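Local atomic coordinates of protein VIRB8 (Agrobacterium tumefaciens, PDB entry 2CC3), a protein that belongs to the type IV secretion system of the bacterial cell envelope and is thought to help direct T-DNA transfer to plant cells. Residues A[12-17]-A[128-133]; A[19-24]-A[30-35]; A[37-42]-A[119-124]. All blocks are in the same frame, centred on the assembly; numbering follows the deposited sequence.

Contact 1. Residues A[12-17]-A[128-133]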
ATOM      1  N   ASN A  12       5.608   2.933 -12.683  1.00  8.30           N
ATOM      2  CA  ASN A  12       6.739   2.821 -11.758  1.00  6.30           C
ATOM      3  C   ASN A  12       6.288   2.599 -10.342  1.00  6.36           C
ATOM      4  O   ASN A  12       6.886   1.807  -9.587  1.00  6.42           O
ATOM      5  CB  ASN A  12       7.647   4.062 -11.813  1.00 11.26           C
ATOM      6  CG  ASN A  12       8.342   4.239 -13.153  1.00 12.03           C
ATOM      7  OD1 ASN A  12       8.419   3.334 -13.975  1.00  7.65           O
ATOM      8  ND2 ASN A  12       8.833   5.434 -13.379  1.00 13.03           N
ATOM      9  N   ALA A  13       5.226   3.324  -9.985  1.00  7.62           N
ATOM     10  CA  ALA A  13       4.556   3.179  -8.722  1.00  2.26           C
ATOM     11  C   ALA A  13       3.928   1.795  -8.542  1.00  2.00           C
ATOM     12  O   ALA A  13       4.053   1.198  -7.467  1.00  4.80           O
ATOM     13  CB  ALA A  13       3.512   4.322  -8.523  1.00  2.00           C
ATOM     14  N   SER A  14       3.235   1.278  -9.548  1.00  2.89           N
ATOM     15  CA  SER A  14       2.522  -0.032  -9.352  1.00  6.10           C
ATOM     16  C   SER A  14       3.542  -1.204  -9.289  1.00  3.72           C
ATOM     17  O   SER A  14       3.364  -2.162  -8.531  1.00  4.18           O
ATOM     18  CB  SER A  14       1.458  -0.330 -10.434  1.00  8.91           C
ATOM     19  OG  SER A  14       0.565   0.744 -10.732  1.00  4.25           O
ATOM     20  N   LEU A  15       4.602  -1.099 -10.089  1.00  2.51           N
ATOM     21  CA  LEU A  15       5.628  -2.142 -10.171  1.00  2.24           C
ATOM     22  C   LEU A  15       6.463  -2.195  -8.922  1.00  2.77           C
ATOM     23  O   LEU A  15       6.793  -3.287  -8.436  1.00  5.56           O
ATOM     24  CB  LEU A  15       6.490  -1.974 -11.429  1.00  6.10           C
ATOM     25  CG  LEU A  15       5.789  -2.257 -12.766  1.00  6.27           C
ATOM     26  CD1 LEU A  15       6.606  -1.717 -13.936  1.00  6.42           C
ATOM     27  CD2 LEU A  15       5.510  -3.735 -12.958  1.00  9.05           C
ATOM     28  N   TRP A  16       6.725  -1.017  -8.350  1.00  5.68           N
ATOM     29  CA  TRP A  16       7.422  -0.909  -7.057  1.00  2.00           C
ATOM     30  C   TRP A  16       6.596  -1.397  -5.919  1.00  2.03           C
ATOM     31  O   TRP A  16       7.084  -2.074  -5.001  1.00  3.77           O
ATOM     32  CB  TRP A  16       7.877   0.524  -6.771  1.00  2.00           C
ATOM     33  CG  TRP A  16       8.341   0.632  -5.367  1.00  2.00           C
ATOM     34  CD1 TRP A  16       7.758   1.368  -4.369  1.00  5.91           C
ATOM     35  CD2 TRP A  16       9.428  -0.062  -4.765  1.00  3.51           C
ATOM     36  NE1 TRP A  16       8.422   1.184  -3.191  1.00  3.00           N
ATOM     37  CE2 TRP A  16       9.458   0.311  -3.402  1.00  7.82           C
ATOM     38  CE3 TRP A  16      10.390  -0.969  -5.239  1.00  6.60           C
ATOM     39  CZ2 TRP A  16      10.417  -0.186  -2.505  1.00  3.25           C
ATOM     40  CZ3 TRP A  16      11.334  -1.467  -4.346  1.00  5.35           C
ATOM     41  CH2 TRP A  16      11.335  -1.081  -3.005  1.00  4.61           C
ATOM     42  N   GLU A  17       5.325  -1.023  -5.925  1.00  6.38           N
ATOM     43  CA  GLU A  17       4.395  -1.575  -4.937  1.00  5.23           C
ATOM     44  C   GLU A  17       4.349  -3.113  -5.062  1.00  2.00           C
ATOM     45  O   GLU A  17       4.364  -3.832  -4.058  1.00  2.00           O
ATOM     46  CB  GLU A  17       3.021  -0.948  -5.109  1.00  3.66           C
ATOM     47  CG  GLU A  17       1.984  -1.470  -4.151  1.00 10.56           C
ATOM     48  CD  GLU A  17       0.578  -1.154  -4.605  1.00 18.42           C
ATOM     49  OE1 GLU A  17       0.394  -0.430  -5.638  1.00 20.27           O
ATOM     50  OE2 GLU A  17      -0.347  -1.653  -3.933  1.00 21.68           O
ATOM     51  N   GLY A 128      -3.933   1.387 -13.293  1.00  6.54           N
ATOM     52  CA  GLY A 128      -3.405   1.285 -14.649  1.00  7.70           C
ATOM     53  C   GLY A 128      -3.587  -0.059 -15.362  1.00  8.48           C
ATOM     54  O   GLY A 128      -3.186  -0.206 -16.511  1.00 10.92           O
ATOM     55  N   GLY A 129      -4.142  -1.046 -14.679  1.00  8.09           N
ATOM     56  CA  GLY A 129      -4.435  -2.334 -15.302  1.00  8.03           C
ATOM     57  C   GLY A 129      -3.197  -3.179 -15.568  1.00 13.30           C
ATOM     58  O   GLY A 129      -3.173  -3.996 -16.483  1.00 16.57           O
ATOM     59  N   LEU A 130      -2.187  -3.006 -14.727  1.00 13.51           N
ATOM     60  CA  LEU A 130      -0.920  -3.705 -14.842  1.00 14.01           C
ATOM     61  C   LEU A 130      -1.007  -5.135 -14.325  1.00 11.49           C
ATOM     62  O   LEU A 130      -1.490  -5.383 -13.226  1.00 12.68           O
ATOM     63  CB  LEU A 130       0.183  -2.958 -14.070  1.00 12.55           C
ATOM     64  CG  LEU A 130       0.658  -1.589 -14.570  1.00 19.51           C
ATOM     65  CD1 LEU A 130       2.053  -1.298 -14.023  1.00 20.90           C
ATOM     66  CD2 LEU A 130       0.650  -1.511 -16.124  1.00 21.69           C
ATOM     67  N   VAL A 131      -0.527  -6.073 -15.123  1.00  9.54           N
ATOM     68  CA  VAL A 131      -0.386  -7.454 -14.671  1.00  6.97           C
ATOM     69  C   VAL A 131       1.045  -7.839 -14.925  1.00  3.76           C
ATOM     70  O   VAL A 131       1.577  -7.529 -15.982  1.00  4.19           O
ATOM     71  CB  VAL A 131      -1.313  -8.390 -15.462  1.00  4.62           C
ATOM     72  CG1 VAL A 131      -1.364  -9.803 -14.843  1.00  2.00           C
ATOM     73  CG2 VAL A 131      -2.681  -7.765 -15.549  1.00  2.02           C
ATOM     74  N   VAL A 132       1.663  -8.498 -13.948  1.00  6.94           N
ATOM     75  CA  VAL A 132       3.029  -9.033 -14.110  1.00  6.20           C
ATOM     76  C   VAL A 132       3.049 -10.435 -14.721  1.00  4.30           C
ATOM     77  O   VAL A 132       2.597 -11.402 -14.106  1.00  4.21           O
ATOM     78  CB  VAL A 132       3.816  -9.038 -12.783  1.00  2.00           C
ATOM     79  CG1 VAL A 132       5.279  -9.533 -13.010  1.00  2.00           C
ATOM     80  CG2 VAL A 132       3.770  -7.630 -12.154  1.00  2.00           C
ATOM     81  N   THR A 133       3.639 -10.513 -15.909  1.00 10.22           N
ATOM     82  CA  THR A 133       3.703 -11.726 -16.755  1.00 13.04           C
ATOM     83  C   THR A 133       5.005 -12.545 -16.645  1.00 14.52           C
ATOM     84  O   THR A 133       5.026 -13.763 -16.955  1.00 15.44           O
ATOM     85  CB  THR A 133       3.509 -11.345 -18.234  1.00 12.84           C
ATOM     86  OG1 THR A 133       4.452 -10.324 -18.608  1.00 13.28           O
ATOM     87  CG2 THR A 133       2.117 -10.840 -18.437  1.00 10.72           C
TER
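Leu130 pushes its CD1 methyl between two consecutive residues of the long N-terminal helix, Ser14 and Leu15. CD1 lies 3.8 Å from Ser14 CB and 4.1 Å from Leu15 CG, so one methyl makes both of the leucine's contacts with the helix. The two leucine side chains run across each other at about a right angle. Two residues further along the strand, Val132 CG2 meets Leu15 CD2 at 4.3 Å, a looser touch. Leu15 starts out neither toward the strand nor away from it; with CG anti to its carbonyl carbon (chi1 -69°), its outer branch swings over to the strand.

Ser14 presents its CB to Leu130, while its hydroxyl turns back along the helix and hydrogen-bonds to Val10 O one turn earlier. On the strand, Leu130 and Val132 both face the helix and Val131, between them, faces away, as in regular extended chain. The axes of the short segments, helix 12-17 and strand 130-132, come within 9.7 Å of each other, with their N-to-C directions 38° apart.

Further out, Leu15 also packs on Val110 and Tyr112 of strand 102-114 and on Gln86 and Ile88 of strand 85-96, which places the helix against the curved antiparallel sheet of this NTF2-like domain. Phe40 comes up beside Ser14. No hydrogen bond crosses between the two segments and all the touching residues are buried: helix and last strand are held here by apolar packing, with the serine hydroxyl already satisfied within its own helix.

Contact 2. Residues A[19-24]-A[30-35]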
ATOM      1  N   VAL A  19       6.833  -5.084  -6.240  1.00  6.49           N
ATOM      2  CA  VAL A  19       8.078  -5.519  -5.592  1.00  4.99           C
ATOM      3  C   VAL A  19       7.979  -5.441  -4.078  1.00  5.79           C
ATOM      4  O   VAL A  19       8.233  -6.430  -3.368  1.00  7.71           O
ATOM      5  CB  VAL A  19       9.287  -4.664  -6.059  1.00  8.08           C
ATOM      6  CG1 VAL A  19      10.581  -5.082  -5.335  1.00  6.13           C
ATOM      7  CG2 VAL A  19       9.437  -4.782  -7.529  1.00  2.00           C
ATOM      8  N   ARG A  20       7.586  -4.271  -3.569  1.00  4.27           N
ATOM      9  CA  ARG A  20       7.585  -4.088  -2.138  1.00  5.37           C
ATOM     10  C   ARG A  20       6.687  -5.134  -1.468  1.00  4.38           C
ATOM     11  O   ARG A  20       7.086  -5.760  -0.481  1.00  3.82           O
ATOM     12  CB  ARG A  20       7.141  -2.658  -1.795  1.00  4.50           C
ATOM     13  CG  ARG A  20       7.161  -2.289  -0.336  1.00  6.37           C
ATOM     14  CD  ARG A  20       6.441  -0.923  -0.074  1.00 12.18           C
ATOM     15  NE  ARG A  20       4.971  -0.992  -0.210  1.00 17.83           N
ATOM     16  CZ  ARG A  20       4.099  -1.268   0.777  1.00 18.35           C
ATOM     17  NH1 ARG A  20       4.490  -1.509   2.039  1.00 17.20           N
ATOM     18  NH2 ARG A  20       2.802  -1.292   0.503  1.00 19.11           N
ATOM     19  N   LEU A  21       5.453  -5.287  -1.966  1.00  4.31           N
ATOM     20  CA  LEU A  21       4.496  -6.229  -1.356  1.00  8.25           C
ATOM     21  C   LEU A  21       4.985  -7.681  -1.454  1.00  8.07           C
ATOM     22  O   LEU A  21       4.784  -8.485  -0.553  1.00  7.96           O
ATOM     23  CB  LEU A  21       3.085  -6.087  -1.974  1.00  9.08           C
ATOM     24  CG  LEU A  21       2.194  -4.883  -1.615  1.00 11.86           C
ATOM     25  CD1 LEU A  21       1.079  -4.779  -2.609  1.00 14.33           C
ATOM     26  CD2 LEU A  21       1.593  -4.904  -0.205  1.00 12.23           C
ATOM     27  N   ARG A  22       5.654  -8.006  -2.550  1.00  9.04           N
ATOM     28  CA  ARG A  22       6.107  -9.370  -2.774  1.00  3.91           C
ATOM     29  C   ARG A  22       7.367  -9.718  -1.967  1.00  5.34           C
ATOM     30  O   ARG A  22       7.504 -10.861  -1.507  1.00  5.26           O
ATOM     31  CB  ARG A  22       6.267  -9.632  -4.277  1.00  3.28           C
ATOM     32  CG  ARG A  22       6.870 -10.984  -4.575  1.00 10.41           C
ATOM     33  CD  ARG A  22       6.665 -11.463  -5.998  1.00  6.34           C
ATOM     34  NE  ARG A  22       7.183 -12.835  -6.110  1.00  8.74           N
ATOM     35  CZ  ARG A  22       7.000 -13.608  -7.167  1.00  5.35           C
ATOM     36  NH1 ARG A  22       6.301 -13.163  -8.199  1.00  8.89           N
ATOM     37  NH2 ARG A  22       7.497 -14.824  -7.187  1.00 13.09           N
ATOM     38  N   GLU A  23       8.257  -8.745  -1.761  1.00  4.67           N
ATOM     39  CA  GLU A  23       9.566  -9.026  -1.191  1.00  6.63           C
ATOM     40  C   GLU A  23       9.663  -8.658   0.301  1.00 10.09           C
ATOM     41  O   GLU A  23      10.605  -9.071   0.988  1.00  6.92           O
ATOM     42  CB  GLU A  23      10.676  -8.331  -2.022  1.00  7.42           C
ATOM     43  CG  GLU A  23      10.692  -8.687  -3.533  1.00  2.00           C
ATOM     44  CD  GLU A  23      10.865 -10.192  -3.813  1.00  3.79           C
ATOM     45  OE1 GLU A  23      11.381 -10.903  -2.915  1.00  5.27           O
ATOM     46  OE2 GLU A  23      10.491 -10.657  -4.923  1.00  2.00           O
ATOM     47  N   SER A  24       8.702  -7.851   0.766  1.00 10.43           N
ATOM     48  CA  SER A  24       8.517  -7.523   2.178  1.00  9.73           C
ATOM     49  C   SER A  24       7.884  -8.692   2.904  1.00  7.71           C
ATOM     50  O   SER A  24       7.287  -9.560   2.263  1.00  8.82           O
ATOM     51  CB  SER A  24       7.575  -6.329   2.313  1.00  7.41           C
ATOM     52  OG  SER A  24       8.307  -5.154   2.497  1.00 12.77           O
ATOM     53  N   ALA A  30       0.726 -10.121   5.978  1.00 17.34           N
ATOM     54  CA  ALA A  30       0.955 -11.298   5.138  1.00 16.62           C
ATOM     55  C   ALA A  30      -0.204 -11.600   4.169  1.00 17.02           C
ATOM     56  O   ALA A  30       0.028 -11.860   2.971  1.00 14.49           O
ATOM     57  CB  ALA A  30       1.318 -12.512   6.018  1.00 13.59           C
ATOM     58  N   GLN A  31      -1.440 -11.562   4.685  1.00 17.61           N
ATOM     59  CA  GLN A  31      -2.637 -11.835   3.893  1.00 16.56           C
ATOM     60  C   GLN A  31      -2.985 -10.703   2.917  1.00 16.62           C
ATOM     61  O   GLN A  31      -3.325 -10.935   1.746  1.00 19.29           O
ATOM     62  CB  GLN A  31      -3.828 -12.058   4.824  1.00 24.21           C
ATOM     63  CG  GLN A  31      -4.981 -12.852   4.178  1.00 28.02           C
ATOM     64  CD  GLN A  31      -4.773 -14.341   4.352  1.00 31.13           C
ATOM     65  OE1 GLN A  31      -4.911 -14.865   5.462  1.00 32.88           O
ATOM     66  NE2 GLN A  31      -4.408 -15.027   3.267  1.00 31.52           N
ATOM     67  N   TYR A  32      -2.963  -9.478   3.427  1.00 16.37           N
ATOM     68  CA  TYR A  32      -3.131  -8.309   2.601  1.00 16.77           C
ATOM     69  C   TYR A  32      -2.118  -8.309   1.435  1.00 13.12           C
ATOM     70  O   TYR A  32      -2.496  -8.156   0.286  1.00 13.75           O
ATOM     71  CB  TYR A  32      -3.031  -7.023   3.442  1.00 19.80           C
ATOM     72  CG  TYR A  32      -2.849  -5.783   2.583  1.00 23.32           C
ATOM     73  CD1 TYR A  32      -3.828  -5.396   1.668  1.00 21.02           C
ATOM     74  CD2 TYR A  32      -1.670  -5.018   2.650  1.00 27.01           C
ATOM     75  CE1 TYR A  32      -3.647  -4.308   0.864  1.00 22.00           C
ATOM     76  CE2 TYR A  32      -1.495  -3.889   1.844  1.00 23.03           C
ATOM     77  CZ  TYR A  32      -2.481  -3.554   0.952  1.00 23.39           C
ATOM     78  OH  TYR A  32      -2.332  -2.442   0.148  1.00 24.45           O
ATOM     79  N   ALA A  33      -0.837  -8.486   1.723  1.00 14.00           N
ATOM     80  CA  ALA A  33       0.159  -8.445   0.643  1.00 11.24           C
ATOM     81  C   ALA A  33      -0.024  -9.611  -0.358  1.00  8.27           C
ATOM     82  O   ALA A  33      -0.022  -9.396  -1.562  1.00  9.56           O
ATOM     83  CB  ALA A  33       1.556  -8.383   1.208  1.00  9.42           C
ATOM     84  N   TYR A  34      -0.252 -10.811   0.157  1.00 10.60           N
ATOM     85  CA  TYR A  34      -0.470 -12.025  -0.649  1.00 12.17           C
ATOM     86  C   TYR A  34      -1.603 -11.884  -1.670  1.00 12.22           C
ATOM     87  O   TYR A  34      -1.476 -12.334  -2.809  1.00 13.62           O
ATOM     88  CB  TYR A  34      -0.714 -13.223   0.289  1.00 14.02           C
ATOM     89  CG  TYR A  34      -1.044 -14.527  -0.410  1.00 13.23           C
ATOM     90  CD1 TYR A  34      -0.038 -15.447  -0.709  1.00 14.59           C
ATOM     91  CD2 TYR A  34      -2.348 -14.839  -0.776  1.00 12.08           C
ATOM     92  CE1 TYR A  34      -0.309 -16.638  -1.339  1.00 14.68           C
ATOM     93  CE2 TYR A  34      -2.634 -16.023  -1.423  1.00 14.15           C
ATOM     94  CZ  TYR A  34      -1.604 -16.927  -1.693  1.00 16.22           C
ATOM     95  OH  TYR A  34      -1.860 -18.127  -2.316  1.00 18.44           O
ATOM     96  N   ASP A  35      -2.714 -11.267  -1.269  1.00 13.89           N
ATOM     97  CA  ASP A  35      -3.839 -11.089  -2.185  1.00 11.70           C
ATOM     98  C   ASP A  35      -3.587 -10.049  -3.290  1.00 10.19           C
ATOM     99  O   ASP A  35      -3.939 -10.274  -4.456  1.00  8.48           O
ATOM    100  CB  ASP A  35      -5.126 -10.729  -1.427  1.00 15.95           C
ATOM    101  CG  ASP A  35      -5.501 -11.754  -0.376  1.00 20.50           C
ATOM    102  OD1 ASP A  35      -5.429 -12.982  -0.647  1.00 20.40           O
ATOM    103  OD2 ASP A  35      -5.884 -11.318   0.737  1.00 21.02           O
TER
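Leu21 and Tyr32 meet with their side chains crossing at about a right angle, inside an alpha-alpha hairpin: helix 6-23 ends, a short loop follows, and helix 30-39 packs back against it within the NTF2-like VirB8 domain. The CB of Leu21 points toward the second helix, and its CD2 methyl does the work for the side chain. That methyl is 3.8 Å from Tyr32 CE2, approaching the ring obliquely, and it rests equally close to Ala33 CB, at 3.8 Å. One methyl is thus shared between a ring carbon of Tyr32 and the small side chain of the next residue.

Tyr32 does not set off toward the first helix. Its CG stands anti to the backbone N (chi1 165°), and this torsion carries the ring across the line of the leucine, where CE2 can make its contact. Ala33 faces Leu21 directly. Because its side chain is a single methyl, the backbones can come close: Leu21 CA and Ala33 CA are 5.3 Å apart, the nearest such pair between the segments.

Further along the second helix, Leu36 and Val37 also pack on Leu21. Tyr32 looks outward to the dimer as well: it takes part in a cation-pi interaction with Arg20 of the second subunit. Its hydroxyl lies by a 2-methyl-2,4-pentanediol molecule, probably from the crystallisation liquor, so close that the bond between them is doubtful. The same ring thus serves both the hairpin and the subunit interface. Where the helices come nearest, the Ala33 methyl also touches main chain, with CB 3.7 Å from Leu21 O.

Contact 3. Residues A[37-42]-A[119-124]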
ATOM      1  N   VAL A  37      -0.507  -9.092  -4.344  1.00  8.68           N
ATOM      2  CA  VAL A  37       0.519  -9.695  -5.194  1.00  9.75           C
ATOM      3  C   VAL A  37      -0.103 -10.694  -6.174  1.00  9.90           C
ATOM      4  O   VAL A  37       0.157 -10.616  -7.368  1.00 11.84           O
ATOM      5  CB  VAL A  37       1.655 -10.392  -4.377  1.00  7.42           C
ATOM      6  CG1 VAL A  37       2.502 -11.238  -5.302  1.00  2.00           C
ATOM      7  CG2 VAL A  37       2.528  -9.335  -3.665  1.00  8.51           C
ATOM      8  N   SER A  38      -0.942 -11.602  -5.662  1.00 13.47           N
ATOM      9  CA  SER A  38      -1.629 -12.638  -6.499  1.00 13.33           C
ATOM     10  C   SER A  38      -2.503 -12.058  -7.610  1.00 13.01           C
ATOM     11  O   SER A  38      -2.534 -12.575  -8.721  1.00 11.76           O
ATOM     12  CB  SER A  38      -2.501 -13.555  -5.617  1.00 16.43           C
ATOM     13  OG  SER A  38      -1.751 -14.135  -4.549  1.00 14.03           O
ATOM     14  N   ASN A  39      -3.234 -10.990  -7.299  1.00 16.02           N
ATOM     15  CA  ASN A  39      -4.168 -10.386  -8.263  1.00 15.11           C
ATOM     16  C   ASN A  39      -3.477  -9.663  -9.408  1.00 15.43           C
ATOM     17  O   ASN A  39      -3.989  -9.585 -10.525  1.00 18.65           O
ATOM     18  CB  ASN A  39      -5.121  -9.434  -7.536  1.00 16.32           C
ATOM     19  CG  ASN A  39      -6.134 -10.175  -6.702  1.00 16.78           C
ATOM     20  OD1 ASN A  39      -6.613 -11.229  -7.105  1.00 11.62           O
ATOM     21  ND2 ASN A  39      -6.469  -9.628  -5.537  1.00 16.59           N
ATOM     22  N   PHE A  40      -2.302  -9.135  -9.098  1.00 14.65           N
ATOM     23  CA  PHE A  40      -1.447  -8.410 -10.023  1.00 15.27           C
ATOM     24  C   PHE A  40      -0.675  -9.326 -11.019  1.00 13.03           C
ATOM     25  O   PHE A  40      -0.066  -8.832 -11.963  1.00 10.61           O
ATOM     26  CB  PHE A  40      -0.373  -7.671  -9.194  1.00 15.90           C
ATOM     27  CG  PHE A  40      -0.655  -6.194  -8.921  1.00 19.00           C
ATOM     28  CD1 PHE A  40      -1.218  -5.779  -7.704  1.00 23.55           C
ATOM     29  CD2 PHE A  40      -0.272  -5.212  -9.833  1.00 20.83           C
ATOM     30  CE1 PHE A  40      -1.453  -4.401  -7.422  1.00 20.66           C
ATOM     31  CE2 PHE A  40      -0.499  -3.836  -9.564  1.00 20.20           C
ATOM     32  CZ  PHE A  40      -1.086  -3.439  -8.356  1.00 18.38           C
ATOM     33  N   SER A  41      -0.663 -10.643 -10.780  1.00 11.87           N
ATOM     34  CA  SER A  41       0.223 -11.561 -11.508  1.00 10.78           C
ATOM     35  C   SER A  41      -0.519 -12.473 -12.472  1.00 12.30           C
ATOM     36  O   SER A  41      -1.551 -13.024 -12.122  1.00 13.68           O
ATOM     37  CB  SER A  41       0.956 -12.421 -10.498  1.00 11.29           C
ATOM     38  OG  SER A  41       1.660 -11.601  -9.581  1.00 13.91           O
ATOM     39  N   ALA A  42       0.031 -12.657 -13.673  1.00 12.78           N
ATOM     40  CA  ALA A  42      -0.484 -13.627 -14.628  1.00 10.13           C
ATOM     41  C   ALA A  42      -0.215 -15.032 -14.057  1.00 10.46           C
ATOM     42  O   ALA A  42       0.608 -15.166 -13.161  1.00 14.12           O
ATOM     43  CB  ALA A  42       0.149 -13.419 -16.010  1.00  4.48           C
ATOM     44  N   PRO A 119     -12.153  -6.000 -12.859  1.00  4.12           N
ATOM     45  CA  PRO A 119     -13.265  -5.785 -11.903  1.00  7.25           C
ATOM     46  C   PRO A 119     -13.011  -4.550 -11.037  1.00  7.07           C
ATOM     47  O   PRO A 119     -11.843  -4.185 -10.826  1.00 11.51           O
ATOM     48  CB  PRO A 119     -13.272  -7.059 -11.051  1.00  2.00           C
ATOM     49  CG  PRO A 119     -12.152  -7.909 -11.512  1.00  2.00           C
ATOM     50  CD  PRO A 119     -11.592  -7.356 -12.792  1.00  6.01           C
ATOM     51  N   GLY A 120     -14.075  -3.895 -10.576  1.00  6.12           N
ATOM     52  CA  GLY A 120     -13.962  -2.690  -9.764  1.00  2.00           C
ATOM     53  C   GLY A 120     -13.034  -2.839  -8.589  1.00  5.34           C
ATOM     54  O   GLY A 120     -12.167  -2.006  -8.378  1.00  6.11           O
ATOM     55  N   ARG A 121     -13.208  -3.923  -7.833  1.00  7.10           N
ATOM     56  CA  ARG A 121     -12.377  -4.228  -6.653  1.00 10.36           C
ATOM     57  C   ARG A 121     -10.867  -4.265  -6.927  1.00  8.15           C
ATOM     58  O   ARG A 121     -10.072  -3.973  -6.048  1.00  8.47           O
ATOM     59  CB  ARG A 121     -12.824  -5.539  -6.033  1.00  9.49           C
ATOM     60  CG  ARG A 121     -12.723  -6.755  -6.984  1.00 10.84           C
ATOM     61  CD  ARG A 121     -13.291  -8.057  -6.331  1.00 18.26           C
ATOM     62  NE  ARG A 121     -12.843  -8.307  -4.945  1.00 25.00           N
ATOM     63  CZ  ARG A 121     -11.575  -8.486  -4.553  1.00 27.41           C
ATOM     64  NH1 ARG A 121     -10.575  -8.437  -5.417  1.00 25.37           N
ATOM     65  NH2 ARG A 121     -11.304  -8.710  -3.275  1.00 29.90           N
ATOM     66  N   LEU A 122     -10.502  -4.618  -8.160  1.00  8.86           N
ATOM     67  CA  LEU A 122      -9.126  -4.625  -8.642  1.00  6.54           C
ATOM     68  C   LEU A 122      -8.683  -3.288  -9.249  1.00  3.80           C
ATOM     69  O   LEU A 122      -7.600  -2.826  -9.004  1.00  3.26           O
ATOM     70  CB  LEU A 122      -8.915  -5.768  -9.657  1.00  5.66           C
ATOM     71  CG  LEU A 122      -8.544  -7.166  -9.148  1.00  7.61           C
ATOM     72  CD1 LEU A 122      -9.599  -7.772  -8.331  1.00  6.39           C
ATOM     73  CD2 LEU A 122      -8.216  -8.118 -10.288  1.00  8.00           C
ATOM     74  N   ARG A 123      -9.543  -2.673 -10.042  1.00  5.76           N
ATOM     75  CA  ARG A 123      -9.290  -1.332 -10.570  1.00  8.25           C
ATOM     76  C   ARG A 123      -8.879  -0.365  -9.438  1.00  9.56           C
ATOM     77  O   ARG A 123      -7.957   0.439  -9.595  1.00  9.58           O
ATOM     78  CB  ARG A 123     -10.556  -0.824 -11.300  1.00  6.21           C
ATOM     79  CG  ARG A 123     -10.370   0.432 -12.143  1.00  2.54           C
ATOM     80  CD  ARG A 123      -9.185   0.306 -13.077  1.00  2.00           C
ATOM     81  NE  ARG A 123      -9.587  -0.292 -14.331  1.00  3.93           N
ATOM     82  CZ  ARG A 123      -8.830  -0.401 -15.414  1.00  2.44           C
ATOM     83  NH1 ARG A 123      -7.593   0.062 -15.402  1.00  2.00           N
ATOM     84  NH2 ARG A 123      -9.328  -0.963 -16.528  1.00  2.00           N
ATOM     85  N   LEU A 124      -9.560  -0.476  -8.304  1.00  6.67           N
ATOM     86  CA  LEU A 124      -9.307   0.349  -7.110  1.00 10.99           C
ATOM     87  C   LEU A 124      -7.847   0.338  -6.578  1.00 10.64           C
ATOM     88  O   LEU A 124      -7.411   1.292  -5.961  1.00  7.10           O
ATOM     89  CB  LEU A 124     -10.276  -0.072  -5.991  1.00  5.76           C
ATOM     90  CG  LEU A 124     -10.399   0.772  -4.725  1.00  6.72           C
ATOM     91  CD1 LEU A 124     -11.115   2.120  -4.975  1.00  2.29           C
ATOM     92  CD2 LEU A 124     -11.091  -0.021  -3.673  1.00  6.12           C
TER
HETATM   93  O   HOH W   1      -8.797 -10.817  -3.820  1.00 13.06           O
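The guanidinium of Arg121 has the Asn39 amide at its edge, near its plane: Asn39 ND2 lies 4.3 Å from Arg121 NH1, too far for a direct bond, and both groups are donors. Leu122 CD1, from the arginine's own helix, also lies in plane at the edge, by NH1. A water settles the meeting of donors by accepting from both, 3.1 Å from Asn39 ND2 and, in a weak bond, 3.3 Å from Arg121 NH2.

Beside this water bridge the contact is apolar and loose, with Leu122 CD2 4.3 Å from Asn39 CB. The short helix 120-123, with Pro119 at its N-cap, lies in the connection between strands 102-114 and 130-139 of the NTF2-like sheet, and here it leans on the C-terminal end of helix 30-39.

Past that end, the Ser41 hydroxyl donates to Val37 O at 2.9 Å, tilted 31° from the carbonyl plane, and is also hydrogen-bonded to Tyr18 OH. Arg123 and, just after the short helix, Leu124 pack on the second subunit, on its Met4 and His75 respectively.

Contact 1 closes the widest loop of chain, and contacts 2 and 3 follow one another inside it. Contacts 1 and 2 share helix 6-23 and have centres about 13 Å apart; contacts 2 and 3 share helix 30-39, also with about 13 Å between centres. Contacts 1 and 3 are nearer, about 10 Å between centres, and are joined by backbone: Val132 N to Phe40 O and Val132 O to Ala42 N, both probable hydrogen bonds. Together they connect the first two helices, the last strand of the antiparallel sheet and the short helix preceding it into one periplasmic domain. Residues from all three sets of segments also touch the second subunit of the homodimer.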